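Local coordinates for nucleoprotein (Sendai virus, PDB 6M7D) that encapsidates the viral RNA genome in a helical nucleocapsid, one subunit per six nucleotides, shielding it from nucleases while it serves as template for transcription and replication, at residues Q348-F362 and G403-G414. Sequence-based numbering, arbitrary orientation.
With nucleotides of chain B.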
loop_
_atom_site.group_PDB
_atom_site.type_symbol
_atom_site.label_atom_id
_atom_site.label_comp_id
_atom_site.label_asym_id
_atom_site.label_seq_id
_atom_site.Cartn_x
_atom_site.Cartn_y
_atom_site.Cartn_z
ATOM N N GLN A 348 -3.617 -17.140 9.621
ATOM C CA GLN A 348 -4.548 -18.200 9.275
ATOM C C GLN A 348 -5.650 -17.737 8.340
ATOM O O GLN A 348 -6.417 -18.571 7.854
ATOM C CB GLN A 348 -5.147 -18.793 10.541
ATOM C CG GLN A 348 -4.124 -19.499 11.384
ATOM C CD GLN A 348 -4.584 -19.729 12.790
ATOM O OE1 GLN A 348 -5.758 -19.579 13.103
ATOM N NE2 GLN A 348 -3.654 -20.086 13.659
ATOM N N GLN A 349 -5.752 -16.439 8.083
ATOM C CA GLN A 349 -6.639 -15.908 7.065
ATOM C C GLN A 349 -5.889 -15.516 5.809
ATOM O O GLN A 349 -6.512 -15.111 4.828
ATOM C CB GLN A 349 -7.413 -14.709 7.609
ATOM C CG GLN A 349 -8.701 -15.080 8.302
ATOM C CD GLN A 349 -8.465 -15.763 9.625
ATOM O OE1 GLN A 349 -7.621 -15.340 10.411
ATOM N NE2 GLN A 349 -9.207 -16.831 9.880
ATOM N N TYR A 350 -4.570 -15.620 5.830
ATOM C CA TYR A 350 -3.764 -15.451 4.635
ATOM C C TYR A 350 -3.938 -16.652 3.723
ATOM O O TYR A 350 -3.940 -17.796 4.176
ATOM C CB TYR A 350 -2.303 -15.294 5.030
ATOM C CG TYR A 350 -1.360 -15.026 3.898
ATOM C CD1 TYR A 350 -1.425 -13.846 3.187
ATOM C CD2 TYR A 350 -0.385 -15.945 3.557
ATOM C CE1 TYR A 350 -0.562 -13.595 2.167
ATOM C CE2 TYR A 350 0.487 -15.698 2.541
ATOM C CZ TYR A 350 0.393 -14.521 1.848
ATOM O OH TYR A 350 1.258 -14.269 0.823
ATOM N N VAL A 351 -4.081 -16.393 2.427
ATOM C CA VAL A 351 -4.324 -17.459 1.463
ATOM C C VAL A 351 -3.022 -18.237 1.299
ATOM O O VAL A 351 -2.080 -17.776 0.658
ATOM C CB VAL A 351 -4.841 -16.922 0.129
ATOM C CG1 VAL A 351 -4.860 -18.027 -0.903
ATOM C CG2 VAL A 351 -6.220 -16.347 0.306
ATOM N N THR A 352 -2.968 -19.418 1.903
ATOM C CA THR A 352 -1.862 -20.343 1.739
ATOM C C THR A 352 -2.240 -21.549 0.900
ATOM O O THR A 352 -1.386 -22.390 0.630
ATOM C CB THR A 352 -1.342 -20.806 3.105
ATOM O OG1 THR A 352 -2.361 -21.537 3.787
ATOM C CG2 THR A 352 -0.956 -19.630 3.947
ATOM N N GLY A 353 -3.491 -21.645 0.465
ATOM C CA GLY A 353 -3.890 -22.761 -0.358
ATOM C C GLY A 353 -3.563 -22.470 -1.801
ATOM O O GLY A 353 -4.326 -21.817 -2.513
ATOM N N ARG A 354 -2.416 -22.969 -2.239
ATOM C CA ARG A 354 -1.860 -22.662 -3.542
ATOM C C ARG A 354 -1.337 -23.946 -4.159
ATOM O O ARG A 354 -1.072 -24.925 -3.462
ATOM C CB ARG A 354 -0.745 -21.618 -3.437
ATOM C CG ARG A 354 -1.212 -20.351 -2.781
ATOM C CD ARG A 354 -0.144 -19.328 -2.672
ATOM N NE ARG A 354 -0.518 -18.307 -1.710
ATOM C CZ ARG A 354 0.155 -17.188 -1.503
ATOM N NH1 ARG A 354 1.248 -16.929 -2.195
ATOM N NH2 ARG A 354 -0.272 -16.328 -0.602
ATOM N N THR A 355 -1.209 -23.934 -5.484
ATOM C CA THR A 355 -0.800 -25.143 -6.185
ATOM C C THR A 355 0.577 -25.602 -5.733
ATOM O O THR A 355 0.863 -26.803 -5.719
ATOM C CB THR A 355 -0.818 -24.911 -7.693
ATOM O OG1 THR A 355 0.163 -23.927 -8.043
ATOM C CG2 THR A 355 -2.185 -24.441 -8.138
ATOM N N TYR A 356 1.436 -24.670 -5.345
ATOM C CA TYR A 356 2.804 -24.988 -4.985
ATOM C C TYR A 356 3.000 -25.171 -3.494
ATOM O O TYR A 356 4.140 -25.327 -3.052
ATOM C CB TYR A 356 3.758 -23.910 -5.498
ATOM C CG TYR A 356 3.334 -22.492 -5.231
ATOM C CD1 TYR A 356 2.617 -21.782 -6.169
ATOM C CD2 TYR A 356 3.670 -21.854 -4.047
ATOM C CE1 TYR A 356 2.239 -20.491 -5.939
ATOM C CE2 TYR A 356 3.295 -20.563 -3.808
ATOM C CZ TYR A 356 2.582 -19.885 -4.761
ATOM O OH TYR A 356 2.202 -18.588 -4.544
ATOM N N LEU A 357 1.931 -25.160 -2.710
ATOM C CA LEU A 357 2.067 -25.415 -1.285
ATOM C C LEU A 357 2.526 -26.848 -1.085
ATOM O O LEU A 357 1.762 -27.791 -1.306
ATOM C CB LEU A 357 0.757 -25.165 -0.551
ATOM C CG LEU A 357 0.859 -25.500 0.938
ATOM C CD1 LEU A 357 1.463 -24.358 1.719
ATOM C CD2 LEU A 357 -0.479 -25.859 1.490
ATOM N N ASP A 358 3.779 -27.012 -0.687
ATOM C CA ASP A 358 4.311 -28.313 -0.315
ATOM C C ASP A 358 3.618 -28.727 0.969
ATOM O O ASP A 358 3.919 -28.215 2.045
ATOM C CB ASP A 358 5.824 -28.232 -0.144
ATOM C CG ASP A 358 6.478 -29.587 -0.053
ATOM O OD1 ASP A 358 5.757 -30.601 0.013
ATOM O OD2 ASP A 358 7.725 -29.642 -0.056
ATOM N N MET A 359 2.659 -29.641 0.857
ATOM C CA MET A 359 1.854 -30.000 2.014
ATOM C C MET A 359 2.692 -30.630 3.113
ATOM O O MET A 359 2.378 -30.472 4.294
ATOM C CB MET A 359 0.733 -30.944 1.599
ATOM C CG MET A 359 -0.411 -30.958 2.576
ATOM S SD MET A 359 -1.211 -29.351 2.694
ATOM C CE MET A 359 -2.002 -29.512 4.287
ATOM N N GLU A 360 3.761 -31.333 2.757
ATOM C CA GLU A 360 4.592 -31.929 3.792
ATOM C C GLU A 360 5.440 -30.875 4.483
ATOM O O GLU A 360 5.654 -30.946 5.693
ATOM C CB GLU A 360 5.467 -33.035 3.209
ATOM C CG GLU A 360 4.703 -34.247 2.683
ATOM C CD GLU A 360 3.322 -34.441 3.309
ATOM O OE1 GLU A 360 3.223 -34.574 4.548
ATOM O OE2 GLU A 360 2.327 -34.476 2.549
ATOM N N MET A 361 5.901 -29.867 3.746
ATOM C CA MET A 361 6.611 -28.766 4.384
ATOM C C MET A 361 5.662 -27.902 5.200
ATOM O O MET A 361 6.026 -27.408 6.265
ATOM C CB MET A 361 7.341 -27.936 3.335
ATOM C CG MET A 361 8.629 -28.560 2.868
ATOM S SD MET A 361 9.725 -28.997 4.213
ATOM C CE MET A 361 9.679 -30.780 4.115
ATOM N N PHE A 362 4.433 -27.735 4.723
ATOM C CA PHE A 362 3.416 -27.021 5.481
ATOM C C PHE A 362 3.135 -27.711 6.809
ATOM O O PHE A 362 3.178 -27.086 7.878
ATOM C CB PHE A 362 2.150 -26.926 4.634
ATOM C CG PHE A 362 1.072 -26.089 5.234
ATOM C CD1 PHE A 362 1.276 -24.752 5.487
ATOM C CD2 PHE A 362 -0.156 -26.636 5.525
ATOM C CE1 PHE A 362 0.283 -23.986 6.028
ATOM C CE2 PHE A 362 -1.145 -25.867 6.065
ATOM C CZ PHE A 362 -0.923 -24.541 6.319
ATOM N N GLY A 403 -2.456 -27.724 23.738
ATOM C CA GLY A 403 -2.746 -29.169 23.662
ATOM C C GLY A 403 -1.983 -29.840 22.531
ATOM O O GLY A 403 -1.443 -30.941 22.753
ATOM N N GLY A 404 -1.907 -29.176 21.372
ATOM C CA GLY A 404 -1.231 -29.731 20.182
ATOM C C GLY A 404 -1.556 -31.203 19.976
ATOM O O GLY A 404 -0.613 -31.975 19.714
ATOM N N ASP A 405 -2.830 -31.585 20.120
ATOM C CA ASP A 405 -3.239 -33.011 19.992
ATOM C C ASP A 405 -3.515 -33.391 18.531
ATOM O O ASP A 405 -4.682 -33.690 18.210
ATOM C CB ASP A 405 -4.421 -33.334 20.911
ATOM C CG ASP A 405 -4.009 -33.549 22.358
ATOM O OD1 ASP A 405 -4.849 -34.032 23.141
ATOM O OD2 ASP A 405 -2.849 -33.236 22.686
ATOM N N GLY A 406 -2.472 -33.409 17.696
ATOM C CA GLY A 406 -2.583 -33.828 16.284
ATOM C C GLY A 406 -3.650 -33.079 15.502
ATOM O O GLY A 406 -4.395 -33.741 14.752
ATOM N N ALA A 407 -3.751 -31.760 15.684
ATOM C CA ALA A 407 -4.741 -30.955 14.927
ATOM C C ALA A 407 -3.976 -30.009 13.997
ATOM O O ALA A 407 -3.151 -29.230 14.509
ATOM C CB ALA A 407 -5.623 -30.196 15.886
ATOM N N TYR A 408 -4.258 -30.052 12.690
ATOM C CA TYR A 408 -3.517 -29.203 11.773
ATOM C C TYR A 408 -4.441 -28.144 11.199
ATOM O O TYR A 408 -5.656 -28.331 11.121
ATOM C CB TYR A 408 -2.900 -30.019 10.636
ATOM C CG TYR A 408 -1.617 -30.724 11.003
ATOM C CD1 TYR A 408 -0.660 -30.107 11.793
ATOM C CD2 TYR A 408 -1.374 -32.019 10.572
ATOM C CE1 TYR A 408 0.507 -30.752 12.126
ATOM C CE2 TYR A 408 -0.211 -32.673 10.901
ATOM C CZ TYR A 408 0.726 -32.037 11.677
ATOM O OH TYR A 408 1.886 -32.698 12.003
ATOM N N HIS A 409 -3.847 -27.028 10.800
ATOM C CA HIS A 409 -4.557 -25.951 10.132
ATOM C C HIS A 409 -4.650 -26.273 8.652
ATOM O O HIS A 409 -3.644 -26.605 8.023
ATOM C CB HIS A 409 -3.841 -24.618 10.331
ATOM C CG HIS A 409 -3.767 -24.180 11.758
ATOM N ND1 HIS A 409 -4.826 -23.594 12.411
ATOM C CD2 HIS A 409 -2.759 -24.246 12.658
ATOM C CE1 HIS A 409 -4.476 -23.318 13.654
ATOM N NE2 HIS A 409 -3.225 -23.703 13.829
ATOM N N LYS A 410 -5.836 -26.193 8.113
ATOM C CA LYS A 410 -5.943 -26.401 6.682
ATOM C C LYS A 410 -5.493 -25.143 5.948
ATOM O O LYS A 410 -5.786 -24.032 6.390
ATOM C CB LYS A 410 -7.375 -26.752 6.290
ATOM C CG LYS A 410 -7.950 -27.941 7.032
ATOM C CD LYS A 410 -6.998 -29.121 7.008
ATOM C CE LYS A 410 -6.827 -29.725 8.394
ATOM N NZ LYS A 410 -5.785 -30.788 8.421
ATOM N N PRO A 411 -4.761 -25.287 4.846
ATOM C CA PRO A 411 -4.332 -24.107 4.088
ATOM C C PRO A 411 -5.522 -23.292 3.604
ATOM O O PRO A 411 -6.456 -23.818 2.997
ATOM C CB PRO A 411 -3.538 -24.704 2.922
ATOM C CG PRO A 411 -3.868 -26.147 2.906
ATOM C CD PRO A 411 -4.190 -26.526 4.302
ATOM N N THR A 412 -5.482 -21.994 3.893
ATOM C CA THR A 412 -6.573 -21.102 3.534
ATOM C C THR A 412 -6.597 -20.883 2.029
ATOM O O THR A 412 -5.577 -20.543 1.425
ATOM C CB THR A 412 -6.425 -19.770 4.266
ATOM O OG1 THR A 412 -6.412 -20.001 5.677
ATOM C CG2 THR A 412 -7.570 -18.835 3.929
ATOM N N GLY A 413 -7.760 -21.083 1.425
ATOM C CA GLY A 413 -7.919 -20.957 -0.007
ATOM C C GLY A 413 -8.402 -19.576 -0.407
ATOM O O GLY A 413 -8.957 -18.838 0.401
ATOM N N GLY A 414 -8.183 -19.236 -1.671
ATOM C CA GLY A 414 -8.583 -17.944 -2.193
ATOM C C GLY A 414 -10.057 -17.853 -2.524
ATOM O O GLY A 414 -10.722 -18.870 -2.714
ATOM P P U B 3 0.200 -11.317 -0.993
ATOM O OP1 U B 3 1.063 -10.551 -0.083
ATOM O OP2 U B 3 0.550 -12.700 -1.333
ATOM O "O5'" U B 3 -1.257 -11.285 -0.381
ATOM C "C5'" U B 3 -2.037 -10.105 -0.435
ATOM C "C4'" U B 3 -3.499 -10.410 -0.271
ATOM O "O4'" U B 3 -3.952 -11.253 -1.365
ATOM C "C3'" U B 3 -3.851 -11.148 1.010
ATOM O "O3'" U B 3 -5.105 -10.680 1.486
ATOM C "C2'" U B 3 -3.984 -12.593 0.550
ATOM O "O2'" U B 3 -4.809 -13.388 1.368
ATOM C "C1'" U B 3 -4.557 -12.419 -0.849
ATOM N N1 U B 3 -4.257 -13.546 -1.744
ATOM C C2 U B 3 -5.293 -14.164 -2.400
ATOM O O2 U B 3 -6.445 -13.805 -2.301
ATOM N N3 U B 3 -4.935 -15.217 -3.187
ATOM C C4 U B 3 -3.668 -15.717 -3.370
ATOM O O4 U B 3 -3.495 -16.679 -4.116
ATOM C C5 U B 3 -2.650 -15.028 -2.655
ATOM C C6 U B 3 -2.978 -14.002 -1.885
ATOM P P U B 4 -5.154 -9.556 2.621
ATOM O OP1 U B 4 -6.557 -9.117 2.742
ATOM O OP2 U B 4 -4.075 -8.590 2.367
ATOM O "O5'" U B 4 -4.750 -10.325 3.941
ATOM C "C5'" U B 4 -5.636 -11.245 4.547
ATOM C "C4'" U B 4 -5.165 -11.638 5.919
ATOM O "O4'" U B 4 -3.855 -12.242 5.846
ATOM C "C3'" U B 4 -4.962 -10.524 6.919
ATOM O "O3'" U B 4 -6.165 -10.000 7.441
ATOM C "C2'" U B 4 -4.106 -11.212 7.960
ATOM O "O2'" U B 4 -4.906 -12.106 8.712
ATOM C "C1'" U B 4 -3.191 -12.051 7.077
ATOM N N1 U B 4 -1.867 -11.431 6.842
ATOM C C2 U B 4 -0.944 -11.405 7.875
ATOM O O2 U B 4 -1.145 -11.824 8.989
ATOM N N3 U B 4 0.258 -10.842 7.586
ATOM C C4 U B 4 0.635 -10.319 6.388
ATOM O O4 U B 4 1.757 -9.850 6.291
ATOM C C5 U B 4 -0.354 -10.385 5.367
ATOM C C6 U B 4 -1.542 -10.926 5.617
#
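T412 and P411, on the extended chain that begins the tail (Ntail, assigned by similarity), pack against the RNA-binding loop 350-356 and the start of helix 359-370, an example of the start of the tail held against an RNA-binding loop in the paramyxovirus nucleoprotein core. Polar contacts centre on T412. Its OG1, set anti to the carbonyl carbon (chi1 -58°), donates to Q348 O at 2.6 Å, arriving above that carbonyl's plane. G353 N bonds to T412 O, while T352 N reaches the same oxygen weakly; in return T412 N donates weakly to T352 OG1.

Apolar contacts centre on P411, whose CB meets L357 CD2 at 3.6 Å and whose CD touches both M359 CE and F362 CE2. Two residues before P411, the H409 ring lies obliquely beside the Q348 amide, their planes 31° apart, with Q348 NE2 bonded to V341 O.

On the RNA side, V351 N donates to U3 O2' of chain B at 3.3 Å. R354, an RNA-binding residue, lays one guanidinium face against U3 C5 and holds its edge to V351 O through two nitrogens, NE at 2.9 Å and NH2 at 2.6 Å, while NH1 donates to Y356 OH at 3.0 Å.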